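Local coordinates for protein YPM (Yersinia pseudotuberculosis, PDB 1PM4) that acts as a bacterial superantigen, a mitogenic toxin with a jelly-roll fold that stimulates T cells, at residues N42-N54 and G59-P71. Numbering follows the deposited sequence.
Sequences NVNADMTLILLRN and GWGEIKRNDIDKP
Leu51 faces two residues at once: Ile63 N donates to its carbonyl O (2.8 Å), while its own N donates to Lys64 O (3.0 Å). This beta bulge interrupts an otherwise regular antiparallel hairpin of the jelly roll; strand 59-67 is outermost in its sheet within the chain, and 47-54 lies between it and strand 84-90. The extra residue puts Glu62 and Arg65 on the same face as Ile50 and Leu52. Arg65 CG lies between backbone N and carbonyl carbon (chi1 70°) and the chain bends at chi3, bringing the guanidinium side-on to extended Glu62: NE to OE2 and NH2 to OE1, both 2.9 Å and nearly straight. Ile50 CD1 lies over one guanidinium face, toward its rim, 3.8 Å from Arg65 NH2. Ile63, an apolar chain, suits its place alongside Leu51 (CD1 to Leu51 CD2, 3.7 Å) and the aliphatic part of Arg53. Near the hairpin's connecting end, Asn54 CB sits over the six-membered ring of Trp60, a CH-pi contact, while Gly61 and Arg53 exchange two backbone hydrogen bonds. Glu75 N of a second subunit also donates to Glu62 OE1. With three N-H groups on it, two from a cation, the carboxylate probably stays ionised.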
loop_
_atom_site.group_PDB
_atom_site.type_symbol
_atom_site.label_atom_id
_atom_site.label_comp_id
_atom_site.label_asym_id
_atom_site.label_seq_id
_atom_site.Cartn_x
_atom_site.Cartn_y
_atom_site.Cartn_z
ATOM N N ASN A 42 13.722 12.520 -21.504
ATOM C CA ASN A 42 14.885 11.669 -21.499
ATOM C C ASN A 42 14.416 10.254 -21.646
ATOM O O ASN A 42 13.884 9.703 -20.742
ATOM C CB ASN A 42 15.699 11.868 -20.269
ATOM C CG ASN A 42 16.886 10.935 -20.143
ATOM O OD1 ASN A 42 17.245 10.180 -21.068
ATOM N ND2 ASN A 42 17.528 10.988 -18.977
ATOM N N VAL A 43 14.672 9.640 -22.790
ATOM C CA VAL A 43 14.098 8.305 -23.041
ATOM C C VAL A 43 14.735 7.304 -22.072
ATOM O O VAL A 43 14.185 6.235 -21.803
ATOM C CB VAL A 43 14.372 7.868 -24.530
ATOM C CG1 VAL A 43 13.836 6.513 -24.786
ATOM C CG2 VAL A 43 13.688 8.862 -25.466
ATOM N N ASN A 44 15.905 7.652 -21.562
ATOM C CA ASN A 44 16.628 6.771 -20.670
ATOM C C ASN A 44 16.364 7.050 -19.184
ATOM O O ASN A 44 17.042 6.517 -18.318
ATOM C CB ASN A 44 18.119 6.888 -20.908
ATOM C CG ASN A 44 18.563 6.481 -22.331
ATOM O OD1 ASN A 44 17.873 5.747 -23.029
ATOM N ND2 ASN A 44 19.716 6.971 -22.727
ATOM N N ALA A 45 15.400 7.874 -18.896
ATOM C CA ALA A 45 15.193 8.296 -17.528
ATOM C C ALA A 45 14.886 7.124 -16.620
ATOM O O ALA A 45 14.165 6.162 -17.022
ATOM C CB ALA A 45 14.067 9.297 -17.508
ATOM N N ASP A 46 15.430 7.170 -15.400
ATOM C CA ASP A 46 15.195 6.182 -14.376
ATOM C C ASP A 46 14.764 6.905 -13.095
ATOM O O ASP A 46 15.628 7.551 -12.432
ATOM C CB ASP A 46 16.467 5.435 -14.120
ATOM C CG ASP A 46 16.300 4.329 -13.122
ATOM O OD1 ASP A 46 15.244 4.171 -12.472
ATOM O OD2 ASP A 46 17.285 3.551 -12.955
ATOM N N MET A 47 13.436 6.976 -12.840
ATOM C CA MET A 47 12.861 7.758 -11.728
ATOM C C MET A 47 11.733 6.988 -11.045
ATOM O O MET A 47 11.107 6.062 -11.611
ATOM C CB MET A 47 12.273 9.085 -12.250
ATOM C CG MET A 47 13.303 9.898 -12.960
ATOM S SD MET A 47 12.450 11.473 -13.493
ATOM C CE MET A 47 13.674 12.072 -14.582
ATOM N N THR A 48 11.543 7.321 -9.782
ATOM C CA THR A 48 10.480 6.773 -8.991
ATOM C C THR A 48 9.576 7.840 -8.495
ATOM O O THR A 48 10.030 8.889 -8.105
ATOM C CB THR A 48 11.124 5.942 -7.807
ATOM O OG1 THR A 48 11.918 4.865 -8.349
ATOM C CG2 THR A 48 10.049 5.281 -6.936
ATOM N N LEU A 49 8.288 7.559 -8.552
ATOM C CA LEU A 49 7.268 8.442 -8.005
ATOM C C LEU A 49 6.654 7.803 -6.758
ATOM O O LEU A 49 6.143 6.671 -6.811
ATOM C CB LEU A 49 6.173 8.595 -9.034
ATOM C CG LEU A 49 5.004 9.474 -8.631
ATOM C CD1 LEU A 49 5.382 10.941 -8.404
ATOM C CD2 LEU A 49 3.852 9.446 -9.678
ATOM N N ILE A 50 6.658 8.558 -5.680
ATOM C CA ILE A 50 6.135 8.083 -4.412
ATOM C C ILE A 50 5.041 9.038 -3.962
ATOM O O ILE A 50 5.223 10.250 -3.964
ATOM C CB ILE A 50 7.229 8.026 -3.356
ATOM C CG1 ILE A 50 8.399 7.202 -3.842
ATOM C CG2 ILE A 50 6.663 7.441 -2.062
ATOM C CD1 ILE A 50 9.658 7.386 -2.967
ATOM N N LEU A 51 3.861 8.494 -3.650
ATOM C CA LEU A 51 2.772 9.217 -3.028
ATOM C C LEU A 51 2.871 9.133 -1.518
ATOM O O LEU A 51 2.903 8.026 -0.928
ATOM C CB LEU A 51 1.413 8.662 -3.537
ATOM C CG LEU A 51 0.170 9.275 -2.835
ATOM C CD1 LEU A 51 0.058 10.850 -2.900
ATOM C CD2 LEU A 51 -1.065 8.633 -3.336
ATOM N N LEU A 52 3.011 10.305 -0.889
ATOM C CA LEU A 52 2.983 10.392 0.552
ATOM C C LEU A 52 1.711 11.082 1.029
ATOM O O LEU A 52 1.213 12.032 0.377
ATOM C CB LEU A 52 4.183 11.131 1.023
ATOM C CG LEU A 52 5.548 10.686 0.444
ATOM C CD1 LEU A 52 6.446 11.873 0.591
ATOM C CD2 LEU A 52 6.014 9.585 1.207
ATOM N N ARG A 53 1.222 10.640 2.180
ATOM C CA ARG A 53 0.100 11.292 2.856
ATOM C C ARG A 53 0.472 11.757 4.243
ATOM O O ARG A 53 1.256 11.109 4.915
ATOM C CB ARG A 53 -1.145 10.388 2.891
ATOM C CG ARG A 53 -2.369 11.195 2.367
ATOM C CD ARG A 53 -3.760 10.499 2.302
ATOM N NE ARG A 53 -4.762 11.137 1.409
ATOM C CZ ARG A 53 -4.913 12.453 1.211
ATOM N NH1 ARG A 53 -4.136 13.343 1.801
ATOM N NH2 ARG A 53 -5.852 12.892 0.389
ATOM N N ASN A 54 -0.100 12.873 4.687
ATOM C CA ASN A 54 0.071 13.288 6.063
ATOM C C ASN A 54 -0.948 12.502 6.898
ATOM O O ASN A 54 -2.144 12.562 6.672
ATOM C CB ASN A 54 -0.102 14.789 6.248
ATOM C CG ASN A 54 0.629 15.319 7.502
ATOM O OD1 ASN A 54 1.105 16.479 7.553
ATOM N ND2 ASN A 54 0.732 14.454 8.517
ATOM N N GLY A 59 2.921 12.921 10.941
ATOM C CA GLY A 59 3.977 13.019 9.984
ATOM C C GLY A 59 3.522 12.483 8.635
ATOM O O GLY A 59 2.359 12.312 8.370
ATOM N N TRP A 60 4.481 12.220 7.773
ATOM C CA TRP A 60 4.201 11.827 6.409
ATOM C C TRP A 60 4.552 10.364 6.228
ATOM O O TRP A 60 5.579 9.906 6.762
ATOM C CB TRP A 60 5.075 12.687 5.509
ATOM C CG TRP A 60 4.649 14.065 5.445
ATOM C CD1 TRP A 60 5.099 15.107 6.183
ATOM C CD2 TRP A 60 3.687 14.594 4.535
ATOM N NE1 TRP A 60 4.464 16.258 5.797
ATOM C CE2 TRP A 60 3.586 15.961 4.783
ATOM C CE3 TRP A 60 2.915 14.037 3.523
ATOM C CZ2 TRP A 60 2.699 16.793 4.087
ATOM C CZ3 TRP A 60 2.026 14.862 2.833
ATOM C CH2 TRP A 60 1.952 16.234 3.112
ATOM N N GLY A 61 3.735 9.647 5.476
ATOM C CA GLY A 61 3.921 8.241 5.200
ATOM C C GLY A 61 3.617 7.856 3.765
ATOM O O GLY A 61 2.563 8.231 3.186
ATOM N N GLU A 62 4.447 6.995 3.203
ATOM C CA GLU A 62 4.185 6.507 1.849
ATOM C C GLU A 62 2.865 5.714 1.755
ATOM O O GLU A 62 2.572 4.898 2.586
ATOM C CB GLU A 62 5.363 5.667 1.402
ATOM C CG GLU A 62 5.108 4.860 0.154
ATOM C CD GLU A 62 6.391 4.222 -0.353
ATOM O OE1 GLU A 62 7.487 4.509 0.178
ATOM O OE2 GLU A 62 6.289 3.457 -1.317
ATOM N N ILE A 63 2.059 5.999 0.762
ATOM C CA ILE A 63 0.941 5.156 0.361
ATOM C C ILE A 63 1.339 4.118 -0.627
ATOM O O ILE A 63 1.040 2.922 -0.449
ATOM C CB ILE A 63 -0.201 6.031 -0.311
ATOM C CG1 ILE A 63 -0.680 7.068 0.674
ATOM C CG2 ILE A 63 -1.328 5.109 -0.819
ATOM C CD1 ILE A 63 -1.814 7.927 0.210
ATOM N N LYS A 64 1.968 4.534 -1.730
ATOM C CA LYS A 64 2.414 3.616 -2.747
ATOM C C LYS A 64 3.396 4.351 -3.641
ATOM O O LYS A 64 3.540 5.532 -3.502
ATOM C CB LYS A 64 1.283 3.115 -3.655
ATOM C CG LYS A 64 0.503 4.196 -4.289
ATOM C CD LYS A 64 -0.565 3.572 -5.274
ATOM C CE LYS A 64 -1.921 3.296 -4.722
ATOM N NZ LYS A 64 -2.590 2.313 -5.801
ATOM N N ARG A 65 4.004 3.601 -4.538
ATOM C CA ARG A 65 4.993 4.103 -5.479
ATOM C C ARG A 65 4.960 3.421 -6.819
ATOM O O ARG A 65 4.483 2.297 -6.977
ATOM C CB ARG A 65 6.430 4.001 -4.922
ATOM C CG ARG A 65 6.946 2.579 -4.812
ATOM C CD ARG A 65 8.375 2.441 -4.354
ATOM N NE ARG A 65 8.579 3.045 -3.045
ATOM C CZ ARG A 65 9.755 3.400 -2.574
ATOM N NH1 ARG A 65 10.849 3.151 -3.277
ATOM N NH2 ARG A 65 9.877 3.923 -1.338
ATOM N N ASN A 66 5.505 4.080 -7.827
ATOM C CA ASN A 66 5.526 3.482 -9.162
ATOM C C ASN A 66 6.749 3.949 -9.890
ATOM O O ASN A 66 7.338 5.024 -9.566
ATOM C CB ASN A 66 4.251 3.876 -9.944
ATOM C CG ASN A 66 3.014 3.110 -9.536
ATOM O OD1 ASN A 66 2.217 3.565 -8.665
ATOM N ND2 ASN A 66 2.793 1.954 -10.209
ATOM N N ASP A 67 7.128 3.232 -10.922
ATOM C CA ASP A 67 8.197 3.677 -11.761
ATOM C C ASP A 67 7.700 4.797 -12.676
ATOM O O ASP A 67 6.503 5.029 -12.812
ATOM C CB ASP A 67 8.703 2.520 -12.636
ATOM C CG ASP A 67 9.133 1.315 -11.830
ATOM O OD1 ASP A 67 9.820 1.452 -10.771
ATOM O OD2 ASP A 67 8.783 0.168 -12.214
ATOM N N ILE A 68 8.643 5.423 -13.328
ATOM C CA ILE A 68 8.371 6.373 -14.431
ATOM C C ILE A 68 7.449 5.710 -15.443
ATOM O O ILE A 68 7.526 4.491 -15.666
ATOM C CB ILE A 68 9.726 6.935 -15.018
ATOM C CG1 ILE A 68 9.474 8.193 -15.849
ATOM C CG2 ILE A 68 10.521 5.865 -15.749
ATOM C CD1 ILE A 68 10.703 8.779 -16.464
ATOM N N ASP A 69 6.495 6.477 -15.943
ATOM C CA ASP A 69 5.563 6.113 -16.981
ATOM C C ASP A 69 4.432 5.198 -16.500
ATOM O O ASP A 69 3.577 4.889 -17.308
ATOM C CB ASP A 69 6.228 5.461 -18.228
ATOM C CG ASP A 69 7.181 6.398 -18.929
ATOM O OD1 ASP A 69 6.978 7.648 -18.884
ATOM O OD2 ASP A 69 8.214 5.947 -19.449
ATOM N N LYS A 70 4.424 4.784 -15.237
ATOM C CA LYS A 70 3.364 3.972 -14.661
ATOM C C LYS A 70 2.426 4.810 -13.787
ATOM O O LYS A 70 2.849 5.302 -12.780
ATOM C CB LYS A 70 3.981 2.853 -13.805
ATOM C CG LYS A 70 4.905 2.013 -14.562
ATOM C CD LYS A 70 4.194 1.055 -15.464
ATOM N N PRO A 71 1.168 4.962 -14.140
ATOM C CA PRO A 71 0.287 5.796 -13.301
ATOM C C PRO A 71 0.010 5.218 -11.929
ATOM O O PRO A 71 0.010 3.990 -11.736
ATOM C CB PRO A 71 -0.989 6.007 -14.136
ATOM C CG PRO A 71 -0.774 5.282 -15.406
ATOM C CD PRO A 71 0.561 4.576 -15.433
HETATM O O HOH W 1 11.798 3.187 -10.538
#